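Local coordinates for putative alpha-L-fucosidase (Bacteroides thetaiotaomicron, PDB 3EYP), which probably hydrolyses alpha-L-fucosides, as a putative lipoprotein of glycoside hydrolase family 29, at residues V105-E108 with F109-A112; D225-A228 with I229-A233. One frame throughout, in Å; residues are numbered along the deposited sequence.

Contact 1. Residues V105-E108 with F109-A112; sequences VVRE and FVDA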
ATOM      1  N   VAL A 105       9.841  13.568  18.535  1.00 38.21           N
ATOM      2  CA  VAL A 105       8.709  13.469  17.631  1.00 37.89           C
ATOM      3  C   VAL A 105       8.316  11.991  17.401  1.00 37.09           C
ATOM      4  O   VAL A 105       7.128  11.668  17.389  1.00 37.88           O
ATOM      5  CB  VAL A 105       8.948  14.199  16.290  1.00 37.22           C
ATOM      6  CG1 VAL A 105       7.707  14.127  15.475  1.00 36.57           C
ATOM      7  CG2 VAL A 105       9.339  15.686  16.543  1.00 38.25           C
ATOM      8  N   VAL A 106       9.299  11.125  17.346  1.00 36.80           N
ATOM      9  CA  VAL A 106       9.034   9.677  17.185  1.00 37.88           C
ATOM     10  C   VAL A 106       8.170   9.183  18.385  1.00 38.31           C
ATOM     11  O   VAL A 106       7.157   8.542  18.205  1.00 39.77           O
ATOM     12  CB  VAL A 106      10.273   8.803  16.953  1.00 38.24           C
ATOM     13  CG1 VAL A 106       9.857   7.364  16.742  1.00 37.57           C
ATOM     14  CG2 VAL A 106      11.049   9.230  15.628  1.00 35.73           C
ATOM     15  N   ARG A 107       8.554   9.590  19.576  1.00 39.07           N
ATOM     16  CA  ARG A 107       7.790   9.312  20.806  1.00 38.54           C
ATOM     17  C   ARG A 107       6.330   9.753  20.663  1.00 39.03           C
ATOM     18  O   ARG A 107       5.432   8.972  20.825  1.00 40.65           O
ATOM     19  CB  ARG A 107       8.395  10.020  22.014  1.00 39.99           C
ATOM     20  CG  ARG A 107       7.882   9.575  23.409  1.00 39.80           C
ATOM     21  CD  ARG A 107       7.847   8.055  23.626  1.00 42.84           C
ATOM     22  NE  ARG A 107       9.210   7.538  23.789  1.00 42.68           N
ATOM     23  CZ  ARG A 107       9.569   6.275  23.631  1.00 45.63           C
ATOM     24  NH1 ARG A 107       8.678   5.355  23.343  1.00 47.21           N
ATOM     25  NH2 ARG A 107      10.832   5.918  23.783  1.00 42.70           N
ATOM     26  N   GLU A 108       6.113  11.031  20.420  1.00 39.75           N
ATOM     27  CA  GLU A 108       4.763  11.598  20.207  1.00 38.79           C
ATOM     28  C   GLU A 108       3.937  10.802  19.185  1.00 39.68           C
ATOM     29  O   GLU A 108       2.753  10.498  19.369  1.00 38.87           O
ATOM     30  CB  GLU A 108       4.868  13.078  19.804  1.00 40.68           C
ATOM     31  CG  GLU A 108       5.612  13.882  20.907  1.00 42.74           C
ATOM     32  CD  GLU A 108       5.324  15.367  20.971  1.00 46.14           C
ATOM     33  OE1 GLU A 108       4.281  15.834  20.469  1.00 45.06           O
ATOM     34  OE2 GLU A 108       6.145  16.060  21.626  1.00 46.31           O
ATOM     35  N   PHE A 109       4.591  10.531  18.073  1.00 38.46           N
ATOM     36  CA  PHE A 109       4.031   9.728  16.993  1.00 38.92           C
ATOM     37  C   PHE A 109       3.540   8.358  17.440  1.00 39.79           C
ATOM     38  O   PHE A 109       2.349   8.031  17.299  1.00 39.14           O
ATOM     39  CB  PHE A 109       5.030   9.626  15.813  1.00 38.79           C
ATOM     40  CG  PHE A 109       4.583   8.692  14.718  1.00 41.12           C
ATOM     41  CD1 PHE A 109       3.508   9.012  13.874  1.00 42.53           C
ATOM     42  CD2 PHE A 109       5.231   7.500  14.527  1.00 41.89           C
ATOM     43  CE1 PHE A 109       3.102   8.124  12.887  1.00 40.67           C
ATOM     44  CE2 PHE A 109       4.828   6.637  13.562  1.00 40.46           C
ATOM     45  CZ  PHE A 109       3.754   6.962  12.736  1.00 39.67           C
ATOM     46  N   VAL A 110       4.457   7.539  17.949  1.00 39.11           N
ATOM     47  CA  VAL A 110       4.085   6.194  18.403  1.00 39.52           C
ATOM     48  C   VAL A 110       3.121   6.226  19.581  1.00 41.08           C
ATOM     49  O   VAL A 110       2.307   5.314  19.722  1.00 40.88           O
ATOM     50  CB  VAL A 110       5.261   5.215  18.770  1.00 39.13           C
ATOM     51  CG1 VAL A 110       6.189   4.979  17.588  1.00 41.52           C
ATOM     52  CG2 VAL A 110       6.008   5.673  19.981  1.00 36.37           C
ATOM     53  N   ASP A 111       3.156   7.278  20.384  1.00 41.57           N
ATOM     54  CA  ASP A 111       2.200   7.363  21.510  1.00 42.91           C
ATOM     55  C   ASP A 111       0.796   7.603  20.944  1.00 41.95           C
ATOM     56  O   ASP A 111      -0.168   6.936  21.323  1.00 43.20           O
ATOM     57  CB  ASP A 111       2.577   8.432  22.549  1.00 42.95           C
ATOM     58  CG  ASP A 111       3.712   7.982  23.465  1.00 45.63           C
ATOM     59  OD1 ASP A 111       4.040   6.781  23.529  1.00 44.74           O
ATOM     60  OD2 ASP A 111       4.310   8.869  24.100  1.00 46.29           O
ATOM     61  N   ALA A 112       0.688   8.536  20.004  1.00 41.07           N
ATOM     62  CA  ALA A 112      -0.574   8.834  19.331  1.00 40.07           C
ATOM     63  C   ALA A 112      -1.093   7.582  18.576  1.00 41.35           C
ATOM     64  O   ALA A 112      -2.289   7.288  18.567  1.00 41.69           O
ATOM     65  CB  ALA A 112      -0.458  10.087  18.346  1.00 40.83           C
TER
HETATM   66  O   HOH W   1       6.039   5.239  23.877  1.00 45.68           O
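Arg-107 and Asp-111, one helical turn apart, meet through a water rather than directly. The water accepts from Arg-107 NH1 at 2.7 Å and donates to Asp-111 OD1 at 2.5 Å, while NH1 and OD1 themselves stay 4.9 Å apart. With CG anti to the backbone N (chi1 -167°) and bends at chi2 and chi3, the arginine chain turns across the helix so that CD rests 3.7 Å from Asp-111 OD2, the guanidinium and carboxylate planes 31° apart. The guanidinium is fixed from outside as well: NH2 donates to the carbonyl oxygen of Asp-156, and Tyr-157 supplies a cation-pi contact.

Underneath run the i to i+4 backbone bonds, of which Val-110 N to Val-106 O (2.9 Å) is almost straight at 176°. On the inward side the CG1 methyls of Val-106 and Val-110 come to 4.5 Å, a loose apolar contact that strands 70-76 and 119-124 cover. Phe-109 packs on Ala-71, Leu-73 and Ala-120, and also reaches Met-60 of helix 56-65. Glu-108, on another flank, pairs with Lys-99. A helix polar outside and apolar against parallel strands is characteristic of the beta-alpha layer of a TIM-barrel domain, here between strands 70-76 and 119-124.

Contact 2. Residues D225-A228 with I229-A233; sequences DSVA and IRDEA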
ATOM      1  N   ASP A 225      10.564 -11.362 -10.127  1.00 40.84           N
ATOM      2  CA  ASP A 225      11.935 -11.872  -9.959  1.00 42.31           C
ATOM      3  C   ASP A 225      12.662 -10.928  -9.009  1.00 44.00           C
ATOM      4  O   ASP A 225      12.527  -9.717  -9.122  1.00 44.73           O
ATOM      5  CB  ASP A 225      12.682 -11.951 -11.281  1.00 40.40           C
ATOM      6  CG  ASP A 225      12.316 -13.211 -12.110  1.00 44.32           C
ATOM      7  OD1 ASP A 225      11.640 -14.121 -11.579  1.00 37.36           O
ATOM      8  OD2 ASP A 225      12.670 -13.249 -13.332  1.00 42.32           O
ATOM      9  N   SER A 226      13.444 -11.473  -8.089  1.00 45.66           N
ATOM     10  CA  SER A 226      14.070 -10.605  -7.085  1.00 47.65           C
ATOM     11  C   SER A 226      15.099  -9.673  -7.693  1.00 47.68           C
ATOM     12  O   SER A 226      15.455  -8.641  -7.100  1.00 48.98           O
ATOM     13  CB  SER A 226      14.670 -11.402  -5.945  1.00 47.85           C
ATOM     14  OG  SER A 226      15.841 -12.015  -6.374  1.00 50.51           O
ATOM     15  N   VAL A 227      15.539 -10.020  -8.893  1.00 47.38           N
ATOM     16  CA  VAL A 227      16.520  -9.180  -9.643  1.00 46.52           C
ATOM     17  C   VAL A 227      15.915  -7.845 -10.062  1.00 45.64           C
ATOM     18  O   VAL A 227      16.617  -6.818 -10.205  1.00 44.80           O
ATOM     19  CB  VAL A 227      17.156  -9.952 -10.835  1.00 47.44           C
ATOM     20  CG1 VAL A 227      16.149 -10.127 -11.992  1.00 47.77           C
ATOM     21  CG2 VAL A 227      18.448  -9.277 -11.305  1.00 48.02           C
ATOM     22  N   ALA A 228      14.595  -7.831 -10.154  1.00 42.90           N
ATOM     23  CA  ALA A 228      13.910  -6.609 -10.545  1.00 42.93           C
ATOM     24  C   ALA A 228      14.080  -5.587  -9.451  1.00 43.50           C
ATOM     25  O   ALA A 228      14.231  -4.431  -9.715  1.00 43.17           O
ATOM     26  CB  ALA A 228      12.420  -6.826 -10.855  1.00 42.65           C
ATOM     27  N   ILE A 229      14.019  -6.036  -8.202  1.00 43.09           N
ATOM     28  CA  ILE A 229      14.170  -5.128  -7.091  1.00 43.67           C
ATOM     29  C   ILE A 229      15.594  -4.596  -7.093  1.00 43.97           C
ATOM     30  O   ILE A 229      15.853  -3.391  -6.966  1.00 44.46           O
ATOM     31  CB  ILE A 229      13.805  -5.809  -5.748  1.00 42.99           C
ATOM     32  CG1 ILE A 229      12.295  -6.089  -5.775  1.00 44.40           C
ATOM     33  CG2 ILE A 229      14.280  -4.920  -4.540  1.00 43.94           C
ATOM     34  CD1 ILE A 229      11.772  -7.056  -4.709  1.00 45.39           C
ATOM     35  N   ARG A 230      16.495  -5.535  -7.294  1.00 45.19           N
ATOM     36  CA  ARG A 230      17.933  -5.268  -7.234  1.00 46.43           C
ATOM     37  C   ARG A 230      18.326  -4.221  -8.265  1.00 47.57           C
ATOM     38  O   ARG A 230      18.936  -3.224  -7.940  1.00 47.45           O
ATOM     39  CB  ARG A 230      18.774  -6.524  -7.434  1.00 45.48           C
ATOM     40  CG  ARG A 230      20.251  -6.307  -7.042  1.00 45.85           C
ATOM     41  CD  ARG A 230      21.058  -7.450  -7.499  1.00 47.07           C
ATOM     42  NE  ARG A 230      21.201  -7.449  -8.961  1.00 48.92           N
ATOM     43  CZ  ARG A 230      21.694  -8.474  -9.649  1.00 53.02           C
ATOM     44  NH1 ARG A 230      21.794  -8.412 -10.956  1.00 50.35           N
ATOM     45  NH2 ARG A 230      22.109  -9.560  -8.996  1.00 55.46           N
ATOM     46  N   ASP A 231      17.954  -4.499  -9.498  1.00 48.50           N
ATOM     47  CA  ASP A 231      18.245  -3.636 -10.658  1.00 49.83           C
ATOM     48  C   ASP A 231      17.085  -2.721 -11.039  1.00 50.36           C
ATOM     49  O   ASP A 231      16.728  -2.520 -12.189  1.00 52.31           O
ATOM     50  CB  ASP A 231      18.666  -4.502 -11.849  1.00 49.11           C
ATOM     51  CG  ASP A 231      19.940  -5.300 -11.575  1.00 51.24           C
ATOM     52  OD1 ASP A 231      20.696  -4.996 -10.637  1.00 47.27           O
ATOM     53  OD2 ASP A 231      20.185  -6.283 -12.300  1.00 53.59           O
ATOM     54  N   GLU A 232      16.504  -2.172 -10.004  1.00 52.28           N
ATOM     55  CA  GLU A 232      15.352  -1.236 -10.060  1.00 52.21           C
ATOM     56  C   GLU A 232      15.164  -0.504 -11.412  1.00 52.35           C
ATOM     57  O   GLU A 232      14.196  -0.702 -12.173  1.00 51.55           O
ATOM     58  CB  GLU A 232      15.530  -0.203  -8.928  1.00 52.72           C
ATOM     59  CG  GLU A 232      14.247   0.347  -8.367  1.00 55.15           C
ATOM     60  CD  GLU A 232      14.454   1.369  -7.248  1.00 53.82           C
ATOM     61  OE1 GLU A 232      14.802   2.531  -7.574  1.00 52.18           O
ATOM     62  OE2 GLU A 232      14.188   1.013  -6.070  1.00 54.15           O
ATOM     63  N   ALA A 233      16.113   0.365 -11.713  1.00 52.66           N
ATOM     64  CA  ALA A 233      15.929   1.314 -12.810  1.00 52.79           C
ATOM     65  C   ALA A 233      15.810   0.673 -14.187  1.00 52.48           C
ATOM     66  O   ALA A 233      15.361   1.295 -15.164  1.00 52.99           O
ATOM     67  CB  ALA A 233      17.069   2.379 -12.810  1.00 54.22           C
TER
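Val-227 O takes the N-H of Asp-231 at 2.8 Å and 171°, the last full i to i+4 bond of the short helix 226-230, while Ser-226 O receives Arg-230 N at 3.3 Å and, weakly, Ile-229 N. This is a single-turn helix ending at Asp-231, the first residue to leave helical backbone angles, within the TIM-barrel family region. At its start Ala-228 N bonds back to Asp-225 O, and Asp-247 anchors the turn by accepting from Ser-226 N and donating its own backbone N-H to Asp-225 OD1.

The side chains of Val-227, Arg-230 and Asp-231 form one cluster. Arg-230 grips the carboxylate of its neighbour side-on: NE reaches OD1 of Asp-231 from above the carboxylate plane, and NH1 reaches Asp-231 OD2 on its syn side, tilted somewhat out of that plane, both at 3.0 Å. Both oxygens lie close to the guanidinium plane, so this fork fixes the rotation of the guanidinium. CG2 of Val-227, set anti to the backbone N, covers one face of that group, offset toward its rim and 3.5 Å from Arg-230 NH1. The same methyl lies 3.6 Å from Asp-231 OD2, so it sits beside both halves of the ion pair. A leucine in place of Arg-230 would probably leave the Asp-231 carboxylate without its charge partner and free to turn.

Elsewhere on the turn, Ala-228 and Ile-229 pack against Leu-239 of helix 236-240, and Ile-229 also touches Tyr-201 and Ile-250. Glu-232 OE2 bonds a glycerol that probably came from the crystallisation liquor. Just past the helix end, CA of Glu-232 makes a C-H...O contact with Ala-228 O at 3.4 Å.

In the fold
From the N terminus, contact 1 comes first, in the opening two turns of helix 105-116, after strand 70-76 and ahead of strand 119-124. Contact 2 follows more than a hundred residues later, between strand 223-224 and helix 236-240. Each is local and closes no long loop; they stand in series, neither nested nor crossed, with centres about 34 Å apart and nearest atoms about 22 Å apart. Residues 105-112 tie the parallel sheet to helix 56-65, whereas 225-233 join a short helix to helix 236-240 and the loops around Tyr-201 and Ile-250. Both belong to the fucosidase family region, upstream of the C-terminal antiparallel sheets.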